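Local coordinates for protein aminotransferase, class I and II (PDB 5Z0Q) that belongs to the class I and II aminotransferases and binds pyridoxal-5'-phosphate, in an assembly of two chains, at residues Asp49-Ile52 and Asp53-Gln57; Gln217-Pro220 and Phe221-Ser225; Pro291-Asp294 and Ala295-Tyr299; Asp305-Ala308 and Gln309-Arg313; Phe367-Pro370 and Arg371-Glu375. All blocks are in the same frame, centred on the assembly; numbering follows the deposited sequence.

Interaction 1 (Asp49-Ile52 and Asp53-Gln57); sequences DCII and DALQQ
Ile51 and Leu55 make a local i to i+4 contact, one turn apart on helix 49-59, which runs between helix 276-288 of its own chain and the second subunit. The two side chains lie alongside each other and point the same way, with Ile51 CG2 4.1 Å from Leu55 CD1. Leu55 CG stands beside its own backbone N (chi1 -72°), which folds the branch back over the turn and brings CG to 3.3 Å from Ile51 O. Beneath them runs a regular ladder of helical bonds: Asp53 N reaches Asp49 O at 2.8 Å, Ala54 N reaches Cys50 O at 3.0 Å, and Leu55 N and Gln56 N continue it to Ile51 O and Ile52 O. Gln56 passes its CG 3.2 Å from Ile52 O, then bends at chi2 (-73°). Its NE2 makes weak hydrogen bonds to Gln60 OE1 and Gln56 O of the second subunit. Ile51 rests on Ala281 and Ala285, and Ala54 on Val280 and Ala284, while Leu55 meets Phe64 of the second subunit. Asp49 and Asp53 are exposed, which completes an amphipathic alpha-helix built into the subunit interface of an aminotransferase dimer.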
loop_
_atom_site.group_PDB
_atom_site.type_symbol
_atom_site.label_atom_id
_atom_site.label_comp_id
_atom_site.label_asym_id
_atom_site.label_seq_id
_atom_site.Cartn_x
_atom_site.Cartn_y
_atom_site.Cartn_z
ATOM N N ASP A 49 -15.170 -2.756 19.268
ATOM C CA ASP A 49 -16.049 -1.601 19.112
ATOM C C ASP A 49 -15.261 -0.308 18.965
ATOM O O ASP A 49 -15.675 0.587 18.220
ATOM C CB ASP A 49 -17.011 -1.506 20.297
ATOM C CG ASP A 49 -18.095 -2.567 20.257
ATOM O OD1 ASP A 49 -18.488 -2.982 19.144
ATOM O OD2 ASP A 49 -18.559 -2.981 21.341
ATOM N N CYS A 50 -14.124 -0.194 19.654
ATOM C CA CYS A 50 -13.315 1.013 19.542
ATOM C C CYS A 50 -12.747 1.184 18.140
ATOM O O CYS A 50 -12.603 2.318 17.667
ATOM C CB CYS A 50 -12.185 0.986 20.569
ATOM S SG CYS A 50 -11.112 -0.459 20.447
ATOM N N ILE A 51 -12.419 0.082 17.463
ATOM C CA ILE A 51 -11.918 0.172 16.096
ATOM C C ILE A 51 -13.027 0.617 15.152
ATOM O O ILE A 51 -12.831 1.497 14.305
ATOM C CB ILE A 51 -11.313 -1.173 15.655
ATOM C CG1 ILE A 51 -10.090 -1.518 16.509
ATOM C CG2 ILE A 51 -10.947 -1.136 14.180
ATOM C CD1 ILE A 51 -9.500 -2.878 16.200
ATOM N N ILE A 52 -14.213 0.020 15.289
ATOM C CA ILE A 52 -15.319 0.349 14.396
ATOM C C ILE A 52 -15.808 1.771 14.643
ATOM O O ILE A 52 -16.065 2.525 13.697
ATOM C CB ILE A 52 -16.451 -0.684 14.552
ATOM C CG1 ILE A 52 -15.966 -2.062 14.099
ATOM C CG2 ILE A 52 -17.680 -0.260 13.763
ATOM C CD1 ILE A 52 -17.015 -3.138 14.189
ATOM N N ASP A 53 -15.935 2.166 15.912
ATOM C CA ASP A 53 -16.370 3.525 16.222
ATOM C C ASP A 53 -15.361 4.562 15.748
ATOM O O ASP A 53 -15.750 5.656 15.324
ATOM C CB ASP A 53 -16.620 3.673 17.723
ATOM C CG ASP A 53 -17.769 2.806 18.210
ATOM O OD1 ASP A 53 -18.335 2.047 17.393
ATOM O OD2 ASP A 53 -18.107 2.885 19.411
ATOM N N ALA A 54 -14.067 4.242 15.808
ATOM C CA ALA A 54 -13.061 5.173 15.309
ATOM C C ALA A 54 -13.129 5.293 13.793
ATOM O O ALA A 54 -12.978 6.391 13.245
ATOM C CB ALA A 54 -11.666 4.733 15.748
ATOM N N LEU A 55 -13.354 4.173 13.099
ATOM C CA LEU A 55 -13.472 4.212 11.646
ATOM C C LEU A 55 -14.695 5.009 11.211
ATOM O O LEU A 55 -14.637 5.761 10.231
ATOM C CB LEU A 55 -13.533 2.790 11.086
ATOM C CG LEU A 55 -12.229 1.988 11.117
ATOM C CD1 LEU A 55 -12.494 0.521 10.823
ATOM C CD2 LEU A 55 -11.230 2.561 10.125
ATOM N N GLN A 56 -15.811 4.862 11.931
ATOM C CA GLN A 56 -17.023 5.594 11.573
ATOM C C GLN A 56 -16.846 7.095 11.766
ATOM O O GLN A 56 -17.306 7.890 10.939
ATOM C CB GLN A 56 -18.209 5.084 12.394
ATOM C CG GLN A 56 -18.623 3.650 12.088
ATOM C CD GLN A 56 -19.318 3.509 10.745
ATOM O OE1 GLN A 56 -19.492 4.481 10.013
ATOM N NE2 GLN A 56 -19.725 2.286 10.419
ATOM N N GLN A 57 -16.187 7.502 12.855
ATOM C CA GLN A 57 -15.922 8.922 13.069
ATOM C C GLN A 57 -15.033 9.493 11.973
ATOM O O GLN A 57 -15.127 10.685 11.654
ATOM C CB GLN A 57 -15.280 9.137 14.440
ATOM C CG GLN A 57 -16.230 8.960 15.616
ATOM C CD GLN A 57 -17.109 10.176 15.847
ATOM O OE1 GLN A 57 -16.796 11.277 15.395
ATOM N NE2 GLN A 57 -18.217 9.980 16.556
#

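Interaction 2 (Gln217-Pro220 and Phe221-Ser225); sequences QHIP and FASLS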
loop_
_atom_site.group_PDB
_atom_site.type_symbol
_atom_site.label_atom_id
_atom_site.label_comp_id
_atom_site.label_asym_id
_atom_site.label_seq_id
_atom_site.Cartn_x
_atom_site.Cartn_y
_atom_site.Cartn_z
ATOM N N GLN A 217 6.752 -13.692 28.970
ATOM C CA GLN A 217 6.573 -12.431 28.268
ATOM C C GLN A 217 7.311 -12.468 26.938
ATOM O O GLN A 217 8.435 -12.972 26.858
ATOM C CB GLN A 217 7.087 -11.256 29.106
ATOM C CG GLN A 217 6.996 -9.913 28.399
ATOM C CD GLN A 217 8.028 -8.922 28.891
ATOM O OE1 GLN A 217 7.882 -8.338 29.963
ATOM N NE2 GLN A 217 9.082 -8.730 28.109
ATOM N N HIS A 218 6.676 -11.937 25.894
ATOM C CA HIS A 218 7.365 -11.765 24.624
ATOM C C HIS A 218 8.527 -10.790 24.782
ATOM O O HIS A 218 8.399 -9.744 25.426
ATOM C CB HIS A 218 6.398 -11.255 23.556
ATOM C CG HIS A 218 7.080 -10.718 22.336
ATOM N ND1 HIS A 218 7.296 -9.372 22.135
ATOM C CD2 HIS A 218 7.600 -11.348 21.255
ATOM C CE1 HIS A 218 7.916 -9.196 20.982
ATOM N NE2 HIS A 218 8.112 -10.379 20.428
ATOM N N ILE A 219 9.664 -11.136 24.187
ATOM C CA ILE A 219 10.868 -10.321 24.311
ATOM C C ILE A 219 11.290 -9.845 22.927
ATOM O O ILE A 219 11.645 -10.671 22.075
ATOM C CB ILE A 219 12.002 -11.101 24.995
ATOM C CG1 ILE A 219 11.618 -11.438 26.435
ATOM C CG2 ILE A 219 13.295 -10.305 24.957
ATOM C CD1 ILE A 219 12.661 -12.229 27.176
ATOM N N PRO A 220 11.251 -8.542 22.651
ATOM C CA PRO A 220 11.769 -8.052 21.368
ATOM C C PRO A 220 13.259 -8.337 21.236
ATOM O O PRO A 220 14.017 -8.243 22.204
ATOM C CB PRO A 220 11.484 -6.547 21.421
ATOM C CG PRO A 220 10.390 -6.401 22.430
ATOM C CD PRO A 220 10.643 -7.466 23.448
ATOM N N PHE A 221 13.673 -8.691 20.018
ATOM C CA PHE A 221 15.077 -9.012 19.782
ATOM C C PHE A 221 15.972 -7.813 20.065
ATOM O O PHE A 221 17.030 -7.950 20.691
ATOM C CB PHE A 221 15.270 -9.501 18.346
ATOM C CG PHE A 221 16.681 -9.906 18.026
ATOM C CD1 PHE A 221 17.127 -11.187 18.302
ATOM C CD2 PHE A 221 17.562 -9.007 17.444
ATOM C CE1 PHE A 221 18.426 -11.566 18.009
ATOM C CE2 PHE A 221 18.863 -9.379 17.149
ATOM C CZ PHE A 221 19.295 -10.660 17.431
ATOM N N ALA A 222 15.560 -6.627 19.623
ATOM C CA ALA A 222 16.365 -5.426 19.797
ATOM C C ALA A 222 16.398 -4.925 21.235
ATOM O O ALA A 222 17.098 -3.944 21.510
ATOM C CB ALA A 222 15.853 -4.321 18.873
ATOM N N SER A 223 15.671 -5.561 22.153
ATOM C CA SER A 223 15.687 -5.167 23.555
ATOM C C SER A 223 16.697 -5.949 24.383
ATOM O O SER A 223 16.878 -5.637 25.566
ATOM C CB SER A 223 14.290 -5.332 24.167
ATOM O OG SER A 223 13.862 -6.682 24.112
ATOM N N LEU A 224 17.352 -6.955 23.797
ATOM C CA LEU A 224 18.353 -7.723 24.533
ATOM C C LEU A 224 19.527 -6.842 24.937
ATOM O O LEU A 224 19.945 -6.836 26.100
ATOM C CB LEU A 224 18.834 -8.900 23.685
ATOM C CG LEU A 224 17.773 -9.926 23.286
ATOM C CD1 LEU A 224 18.355 -10.952 22.326
ATOM C CD2 LEU A 224 17.203 -10.602 24.520
ATOM N N SER A 225 20.072 -6.090 23.984
ATOM C CA SER A 225 21.171 -5.175 24.242
ATOM C C SER A 225 21.108 -4.053 23.216
ATOM O O SER A 225 20.270 -4.058 22.310
ATOM C CB SER A 225 22.519 -5.899 24.194
ATOM O OG SER A 225 22.790 -6.387 22.891
#
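Ser223 turns back on Pro220, three residues earlier, and its short side chain can be followed atom by atom. CB lies 3.5 Å from Pro220 O and 4.1 Å from Pro220 CB, against the proline ring. OG sits in the crowded position between its own backbone N and carbonyl carbon (chi1 61°), and this rotation turns OG back toward the carbonyl of Pro220. There the hydroxyl donates a hydrogen bond to Pro220 O; the modelled length is very short, and little should be read into that at this resolution. The same OG also brushes Pro220 CD at 3.4 Å and ends 3.8 Å from Ile219 CG2. Pro220 O takes a second bond, from Ser223 N at 3.2 Å, which arrives well above the carbonyl plane (65° out of it). Hydroxyl and backbone N of one residue are thus both directed at a single carbonyl oxygen. Beside this, Ile219 and Leu224 cross at about a right angle, Ile219 CG2 meeting Leu224 CD2 at 3.9 Å. Phe221 points its ring the other way, onto Val201, Ser203 and Leu191, and its backbone N is bonded to Glu205 OE1. Leu224 N follows with a bond to Phe221 O, and Ser225 OG makes a weak bond to Ala228 N. This is a short 3-10 turn that hands the chain over to the N-cap of helix 226-229, beside the large mixed sheet of the pyridoxal-phosphate aminotransferase fold.

Interaction 3 (Pro291-Asp294 and Ala295-Tyr299); sequences PWLD and AQLDY
Gln296 N donates to Trp292 O at 3.1 Å, one of the i to i+4 bonds that join 291-294 to 295-299 in the long alpha-helix 290-313. On either side of it along the chain, Ala295 N reaches Pro291 O and Leu297 N reaches Leu293 O, both at 3.2 Å. The next rung, from Asp298 N to Asp294 O, is weak at 3.5 Å. The two carboxylates look elsewhere: Asp294 OD1 takes a hydrogen bond from Gln290 NE2, and Asp298 OD1 forms a salt bridge with Arg301. Outside the backbone, the tryptophan ring and the glutamine share a flank of the helix. Gln296 CB lies over one face of the indole. With CG opposite its backbone N (chi1 -173°) and the rest of the chain extended, Gln296 carries its amide along to the six-membered ring, where CD comes within 3.7 Å of Trp292 CH2. Amide and indole planes are inclined by 56°, so they do not stack flat. Asn12 and Ala48 touch the tryptophan from loops, and Phe45 touches the glutamine. Leu297 folds its CG over Leu293 O at 3.2 Å, and the methyls Leu293 CD1 and Leu297 CD2 meet loosely, 4.4 Å apart.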
loop_
_atom_site.group_PDB
_atom_site.type_symbol
_atom_site.label_atom_id
_atom_site.label_comp_id
_atom_site.label_asym_id
_atom_site.label_seq_id
_atom_site.Cartn_x
_atom_site.Cartn_y
_atom_site.Cartn_z
ATOM N N PRO A 291 -8.866 -4.565 26.337
ATOM C CA PRO A 291 -9.853 -5.486 26.924
ATOM C C PRO A 291 -10.437 -6.460 25.916
ATOM O O PRO A 291 -10.740 -7.604 26.274
ATOM C CB PRO A 291 -10.923 -4.541 27.485
ATOM C CG PRO A 291 -10.202 -3.271 27.735
ATOM C CD PRO A 291 -9.204 -3.159 26.626
ATOM N N TRP A 292 -10.604 -6.038 24.660
ATOM C CA TRP A 292 -11.043 -6.963 23.623
ATOM C C TRP A 292 -9.987 -8.028 23.360
ATOM O O TRP A 292 -10.311 -9.212 23.217
ATOM C CB TRP A 292 -11.368 -6.192 22.342
ATOM C CG TRP A 292 -11.885 -7.051 21.222
ATOM C CD1 TRP A 292 -13.192 -7.299 20.917
ATOM C CD2 TRP A 292 -11.104 -7.769 20.256
ATOM N NE1 TRP A 292 -13.273 -8.127 19.823
ATOM C CE2 TRP A 292 -12.006 -8.431 19.398
ATOM C CE3 TRP A 292 -9.730 -7.917 20.033
ATOM C CZ2 TRP A 292 -11.579 -9.229 18.335
ATOM C CZ3 TRP A 292 -9.309 -8.711 18.977
ATOM C CH2 TRP A 292 -10.231 -9.357 18.144
ATOM N N LEU A 293 -8.716 -7.624 23.298
ATOM C CA LEU A 293 -7.641 -8.584 23.073
ATOM C C LEU A 293 -7.496 -9.548 24.243
ATOM O O LEU A 293 -7.156 -10.719 24.038
ATOM C CB LEU A 293 -6.326 -7.845 22.821
ATOM C CG LEU A 293 -5.080 -8.693 22.555
ATOM C CD1 LEU A 293 -5.278 -9.586 21.340
ATOM C CD2 LEU A 293 -3.860 -7.801 22.377
ATOM N N ASP A 294 -7.749 -9.081 25.469
ATOM C CA ASP A 294 -7.694 -9.973 26.623
ATOM C C ASP A 294 -8.751 -11.065 26.523
ATOM O O ASP A 294 -8.485 -12.228 26.848
ATOM C CB ASP A 294 -7.871 -9.176 27.918
ATOM C CG ASP A 294 -6.643 -8.361 28.275
ATOM O OD1 ASP A 294 -5.518 -8.807 27.963
ATOM O OD2 ASP A 294 -6.802 -7.275 28.875
ATOM N N ALA A 295 -9.956 -10.711 26.069
ATOM C CA ALA A 295 -11.025 -11.697 25.963
ATOM C C ALA A 295 -10.795 -12.659 24.805
ATOM O O ALA A 295 -11.264 -13.802 24.850
ATOM C CB ALA A 295 -12.375 -10.995 25.811
ATOM N N GLN A 296 -10.085 -12.221 23.763
ATOM C CA GLN A 296 -9.789 -13.120 22.654
ATOM C C GLN A 296 -8.762 -14.172 23.048
ATOM O O GLN A 296 -8.830 -15.311 22.572
ATOM C CB GLN A 296 -9.294 -12.326 21.443
ATOM C CG GLN A 296 -9.110 -13.164 20.183
ATOM C CD GLN A 296 -8.397 -12.410 19.075
ATOM O OE1 GLN A 296 -7.651 -11.465 19.331
ATOM N NE2 GLN A 296 -8.625 -12.826 17.835
ATOM N N LEU A 297 -7.809 -13.815 23.914
ATOM C CA LEU A 297 -6.794 -14.774 24.339
ATOM C C LEU A 297 -7.413 -15.922 25.126
ATOM O O LEU A 297 -7.065 -17.088 24.909
ATOM C CB LEU A 297 -5.719 -14.073 25.169
ATOM C CG LEU A 297 -4.935 -12.957 24.475
ATOM C CD1 LEU A 297 -3.858 -12.403 25.396
ATOM C CD2 LEU A 297 -4.332 -13.451 23.169
ATOM N N ASP A 298 -8.330 -15.611 26.046
ATOM C CA ASP A 298 -9.008 -16.665 26.794
ATOM C C ASP A 298 -9.825 -17.554 25.866
ATOM O O ASP A 298 -9.852 -18.779 26.030
ATOM C CB ASP A 298 -9.898 -16.054 27.875
ATOM C CG ASP A 298 -9.120 -15.209 28.868
ATOM O OD1 ASP A 298 -7.908 -15.459 29.044
ATOM O OD2 ASP A 298 -9.721 -14.298 29.475
ATOM N N TYR A 299 -10.493 -16.952 24.881
ATOM C CA TYR A 299 -11.278 -17.734 23.932
ATOM C C TYR A 299 -10.380 -18.583 23.041
ATOM O O TYR A 299 -10.704 -19.739 22.745
ATOM C CB TYR A 299 -12.148 -16.803 23.089
ATOM C CG TYR A 299 -13.268 -17.497 22.346
ATOM C CD1 TYR A 299 -14.500 -17.707 22.951
ATOM C CD2 TYR A 299 -13.097 -17.931 21.038
ATOM C CE1 TYR A 299 -15.529 -18.334 22.277
ATOM C CE2 TYR A 299 -14.122 -18.561 20.356
ATOM C CZ TYR A 299 -15.336 -18.759 20.981
ATOM O OH TYR A 299 -16.362 -19.384 20.310
#

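Interaction 4 (Asp305-Ala308 and Gln309-Arg313); sequences DMLA and QHVNR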
loop_
_atom_site.group_PDB
_atom_site.type_symbol
_atom_site.label_atom_id
_atom_site.label_comp_id
_atom_site.label_asym_id
_atom_site.label_seq_id
_atom_site.Cartn_x
_atom_site.Cartn_y
_atom_site.Cartn_z
ATOM N N ASP A 305 -6.694 -25.534 23.406
ATOM C CA ASP A 305 -6.625 -26.733 24.236
ATOM C C ASP A 305 -7.524 -27.840 23.701
ATOM O O ASP A 305 -7.193 -29.024 23.829
ATOM C CB ASP A 305 -6.998 -26.394 25.679
ATOM C CG ASP A 305 -5.996 -25.465 26.337
ATOM O OD1 ASP A 305 -5.002 -25.095 25.678
ATOM O OD2 ASP A 305 -6.202 -25.106 27.515
ATOM N N MET A 306 -8.658 -27.479 23.098
ATOM C CA MET A 306 -9.541 -28.490 22.528
ATOM C C MET A 306 -8.919 -29.128 21.292
ATOM O O MET A 306 -8.950 -30.354 21.137
ATOM C CB MET A 306 -10.896 -27.870 22.190
ATOM C CG MET A 306 -11.971 -28.880 21.836
ATOM S SD MET A 306 -13.485 -28.071 21.292
ATOM C CE MET A 306 -13.619 -26.788 22.531
ATOM N N LEU A 307 -8.352 -28.310 20.402
ATOM C CA LEU A 307 -7.701 -28.846 19.211
ATOM C C LEU A 307 -6.491 -29.695 19.577
ATOM O O LEU A 307 -6.255 -30.746 18.968
ATOM C CB LEU A 307 -7.292 -27.702 18.282
ATOM C CG LEU A 307 -6.427 -28.058 17.070
ATOM C CD1 LEU A 307 -7.211 -28.873 16.057
ATOM C CD2 LEU A 307 -5.865 -26.801 16.428
ATOM N N ALA A 308 -5.717 -29.261 20.575
ATOM C CA ALA A 308 -4.515 -29.994 20.958
ATOM C C ALA A 308 -4.863 -31.363 21.530
ATOM O O ALA A 308 -4.260 -32.375 21.154
ATOM C CB ALA A 308 -3.701 -29.181 21.965
ATOM N N GLN A 309 -5.837 -31.416 22.441
ATOM C CA GLN A 309 -6.239 -32.695 23.012
ATOM C C GLN A 309 -6.900 -33.594 21.974
ATOM O O GLN A 309 -6.774 -34.822 22.047
ATOM C CB GLN A 309 -7.175 -32.466 24.200
ATOM C CG GLN A 309 -7.702 -33.740 24.841
ATOM C CD GLN A 309 -8.405 -33.482 26.160
ATOM O OE1 GLN A 309 -9.305 -34.225 26.552
ATOM N NE2 GLN A 309 -7.992 -32.429 26.856
ATOM N N HIS A 310 -7.589 -33.007 20.994
ATOM C CA HIS A 310 -8.278 -33.808 19.988
ATOM C C HIS A 310 -7.310 -34.403 18.972
ATOM O O HIS A 310 -7.475 -35.556 18.555
ATOM C CB HIS A 310 -9.334 -32.965 19.276
ATOM C CG HIS A 310 -10.241 -33.760 18.391
ATOM N ND1 HIS A 310 -11.399 -34.348 18.852
ATOM C CD2 HIS A 310 -10.154 -34.076 17.077
ATOM C CE1 HIS A 310 -11.990 -34.987 17.859
ATOM N NE2 HIS A 310 -11.255 -34.837 16.771
ATOM N N VAL A 311 -6.299 -33.635 18.561
ATOM C CA VAL A 311 -5.379 -34.106 17.531
ATOM C C VAL A 311 -4.531 -35.260 18.050
ATOM O O VAL A 311 -4.267 -36.229 17.326
ATOM C CB VAL A 311 -4.506 -32.943 17.022
ATOM C CG1 VAL A 311 -3.316 -33.467 16.229
ATOM C CG2 VAL A 311 -5.334 -32.001 16.166
ATOM N N ASN A 312 -4.099 -35.188 19.310
ATOM C CA ASN A 312 -3.222 -36.219 19.848
ATOM C C ASN A 312 -3.941 -37.545 20.065
ATOM O O ASN A 312 -3.277 -38.579 20.189
ATOM C CB ASN A 312 -2.588 -35.736 21.154
ATOM C CG ASN A 312 -1.701 -34.520 20.952
ATOM O OD1 ASN A 312 -1.803 -33.534 21.682
ATOM N ND2 ASN A 312 -0.828 -34.582 19.952
ATOM N N ARG A 313 -5.275 -37.544 20.110
ATOM C CA ARG A 313 -6.019 -38.793 20.216
ATOM C C ARG A 313 -6.203 -39.484 18.872
ATOM O O ARG A 313 -6.440 -40.697 18.846
ATOM C CB ARG A 313 -7.391 -38.553 20.849
ATOM C CG ARG A 313 -7.352 -38.237 22.332
ATOM C CD ARG A 313 -8.690 -38.544 22.986
ATOM N NE ARG A 313 -8.705 -38.200 24.404
ATOM C CZ ARG A 313 -9.233 -37.084 24.895
ATOM N NH1 ARG A 313 -9.795 -36.201 24.081
ATOM N NH2 ARG A 313 -9.203 -36.852 26.201
#
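The side chain of His310 meets Met306 through its stem alone: CB lies 3.2 Å from Met306 O, while the imidazole is carried away from the preceding turn. Leu378 touches this side chain, and NE2 shares a weak hydrogen bond with Thr382 OG1, which ties the imidazole to helix 371-385. Two further flat groups, the amide of Gln309 and the guanidinium of Arg313, meet on the exposed side. Arg313 NH2 donates to Gln309 OE1 at 2.7 Å, with the donor tilted 32° from the plane of the amide carbonyl and the oxygen 24° out of the guanidinium plane. NH1 of Arg313 makes a weaker bond to the same Gln309 OE1, at 3.2 Å, so the oxygen is shared unequally by the two terminal nitrogens. Gln309 reaches this place because its chain runs extended beyond CG. The contact belongs to the far part of alpha-helix 290-313, whose buried side leans on strand 318-319 and helix 371-385. Backbone bonds link successive turns: Gln309 N to Asp305 O at 3.1 Å, His310 N to Met306 O at 3.0 Å and Val311 N to Leu307 O at 2.9 Å. The rung from Asn312 N to Ala308 O is weak. On the inner face Leu307 and Val311 lie side by side, both touching Met319, and Leu307 also touches Phe365. Val311 CG2 stands beside its own backbone N, and this branch does the touching, 3.6 Å from Leu307 CD1.

Interaction 5 (Phe367-Pro370 and Arg371-Glu375); sequences FGCP and RQLLE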
loop_
_atom_site.group_PDB
_atom_site.type_symbol
_atom_site.label_atom_id
_atom_site.label_comp_id
_atom_site.label_asym_id
_atom_site.label_seq_id
_atom_site.Cartn_x
_atom_site.Cartn_y
_atom_site.Cartn_z
ATOM N N PHE A 367 -7.582 -22.176 14.137
ATOM C CA PHE A 367 -8.661 -22.256 15.110
ATOM C C PHE A 367 -9.079 -20.880 15.622
ATOM O O PHE A 367 -9.659 -20.777 16.709
ATOM C CB PHE A 367 -8.276 -23.176 16.273
ATOM C CG PHE A 367 -7.022 -22.772 16.999
ATOM C CD1 PHE A 367 -7.078 -21.912 18.085
ATOM C CD2 PHE A 367 -5.791 -23.279 16.618
ATOM C CE1 PHE A 367 -5.928 -21.550 18.762
ATOM C CE2 PHE A 367 -4.637 -22.924 17.294
ATOM C CZ PHE A 367 -4.706 -22.059 18.367
ATOM N N GLY A 368 -8.795 -19.826 14.860
ATOM C CA GLY A 368 -9.297 -18.502 15.170
ATOM C C GLY A 368 -10.699 -18.312 14.632
ATOM O O GLY A 368 -10.899 -17.672 13.594
ATOM N N CYS A 369 -11.680 -18.869 15.334
ATOM C CA CYS A 369 -13.056 -18.918 14.867
ATOM C C CYS A 369 -13.950 -19.236 16.057
ATOM O O CYS A 369 -13.454 -19.658 17.109
ATOM C CB CYS A 369 -13.224 -19.973 13.760
ATOM S SG CYS A 369 -12.714 -21.632 14.249
ATOM N N PRO A 370 -15.263 -19.025 15.935
ATOM C CA PRO A 370 -16.164 -19.418 17.025
ATOM C C PRO A 370 -16.066 -20.909 17.310
ATOM O O PRO A 370 -15.832 -21.722 16.414
ATOM C CB PRO A 370 -17.554 -19.031 16.500
ATOM C CG PRO A 370 -17.382 -18.854 15.025
ATOM C CD PRO A 370 -15.991 -18.343 14.852
ATOM N N ARG A 371 -16.246 -21.256 18.587
ATOM C CA ARG A 371 -16.030 -22.631 19.028
ATOM C C ARG A 371 -16.975 -23.607 18.340
ATOM O O ARG A 371 -16.625 -24.777 18.145
ATOM C CB ARG A 371 -16.181 -22.714 20.548
ATOM C CG ARG A 371 -15.804 -24.057 21.145
ATOM C CD ARG A 371 -15.766 -23.999 22.665
ATOM N NE ARG A 371 -14.772 -23.046 23.152
ATOM C CZ ARG A 371 -15.067 -21.910 23.777
ATOM N NH1 ARG A 371 -16.334 -21.586 24.003
ATOM N NH2 ARG A 371 -14.099 -21.102 24.184
ATOM N N GLN A 372 -18.171 -23.150 17.960
ATOM C CA GLN A 372 -19.101 -24.027 17.256
ATOM C C GLN A 372 -18.525 -24.479 15.918
ATOM O O GLN A 372 -18.724 -25.627 15.502
ATOM C CB GLN A 372 -20.440 -23.320 17.055
ATOM C CG GLN A 372 -21.528 -24.205 16.472
ATOM C CD GLN A 372 -22.785 -23.431 16.126
ATOM O OE1 GLN A 372 -23.083 -23.204 14.953
ATOM N NE2 GLN A 372 -23.532 -23.025 17.146
ATOM N N LEU A 373 -17.803 -23.590 15.231
ATOM C CA LEU A 373 -17.171 -23.970 13.973
ATOM C C LEU A 373 -15.960 -24.865 14.203
ATOM O O LEU A 373 -15.636 -25.700 13.350
ATOM C CB LEU A 373 -16.773 -22.720 13.186
ATOM C CG LEU A 373 -16.189 -22.945 11.789
ATOM C CD1 LEU A 373 -17.153 -23.746 10.925
ATOM C CD2 LEU A 373 -15.845 -21.619 11.127
ATOM N N LEU A 374 -15.284 -24.713 15.344
ATOM C CA LEU A 374 -14.150 -25.582 15.643
ATOM C C LEU A 374 -14.607 -27.008 15.922
ATOM O O LEU A 374 -13.951 -27.968 15.501
ATOM C CB LEU A 374 -13.361 -25.031 16.831
ATOM C CG LEU A 374 -12.137 -25.852 17.244
ATOM C CD1 LEU A 374 -11.126 -25.906 16.113
ATOM C CD2 LEU A 374 -11.504 -25.292 18.507
ATOM N N GLU A 375 -15.728 -27.165 16.632
ATOM C CA GLU A 375 -16.246 -28.500 16.915
ATOM C C GLU A 375 -16.625 -29.229 15.632
ATOM O O GLU A 375 -16.375 -30.432 15.495
ATOM C CB GLU A 375 -17.447 -28.407 17.857
ATOM C CG GLU A 375 -17.117 -27.860 19.235
ATOM C CD GLU A 375 -18.357 -27.570 20.058
ATOM O OE1 GLU A 375 -19.469 -27.595 19.489
ATOM O OE2 GLU A 375 -18.221 -27.316 21.274
#
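Pro370 is the N-cap of helix 371-385, and its carbonyl opens the helix by taking bonds from Leu373 and Leu374. Leu374 N donates to Pro370 O at 3.2 Å, lying in the carbonyl plane, as the first i to i+4 bond of the helix. Leu373 N makes a second, weak bond to the same Pro370 O, at 3.0 Å. The proline ring also packs forward, Pro370 CG lying 4.3 Å from Leu373 CB. Ahead of the cap, the chain comes in through an inverse gamma turn centred on Gly368. Phe367 and Cys369, on the two sides of that turn, both meet the first turn of the helix, and the two carbonyls Phe367 O and Cys369 O each have a weak bond from Asn303 ND2. Cys369 SG sits between its own backbone N and carbonyl carbon (chi1 57°), which turns the sulfur toward Leu374, 4.3 Å from Leu374 CB. Cys369 CB faces the other leucine, 4.1 Å from Leu373 CD2. Arg371 leads off along the flank of helix 290-313, touching Ala302 and Asn303, and forms a cation-pi contact with Tyr299. The ring of Phe367 leads away from this helix, and its stem alone makes the contact: Phe367 CB meets Leu374 CD1 at 3.9 Å.

How the interactions relate
Interactions 3, 4 and 5 form one connected region. Interactions 3 and 4 lie on the same helix, 290-313, with centres about 21 Å apart, and interaction 5 joins both. Tyr299 OH probably bonds Arg371 N (2.5 Å), linking 3 to 5, while Met306 CE packs on Arg371 CD and Leu307 CD2 on Phe367 CD2, both at 3.5 Å, linking 4 to 5. Interaction 1 comes within about 5 Å of interaction 3 at the nearest atoms without touching it. Interaction 2 stands apart, its centre about 32 Å from that of interaction 5. The side chains of Gln296 and Phe367 lie about 12 and 13 Å from a bound pyridoxal-5'-phosphate.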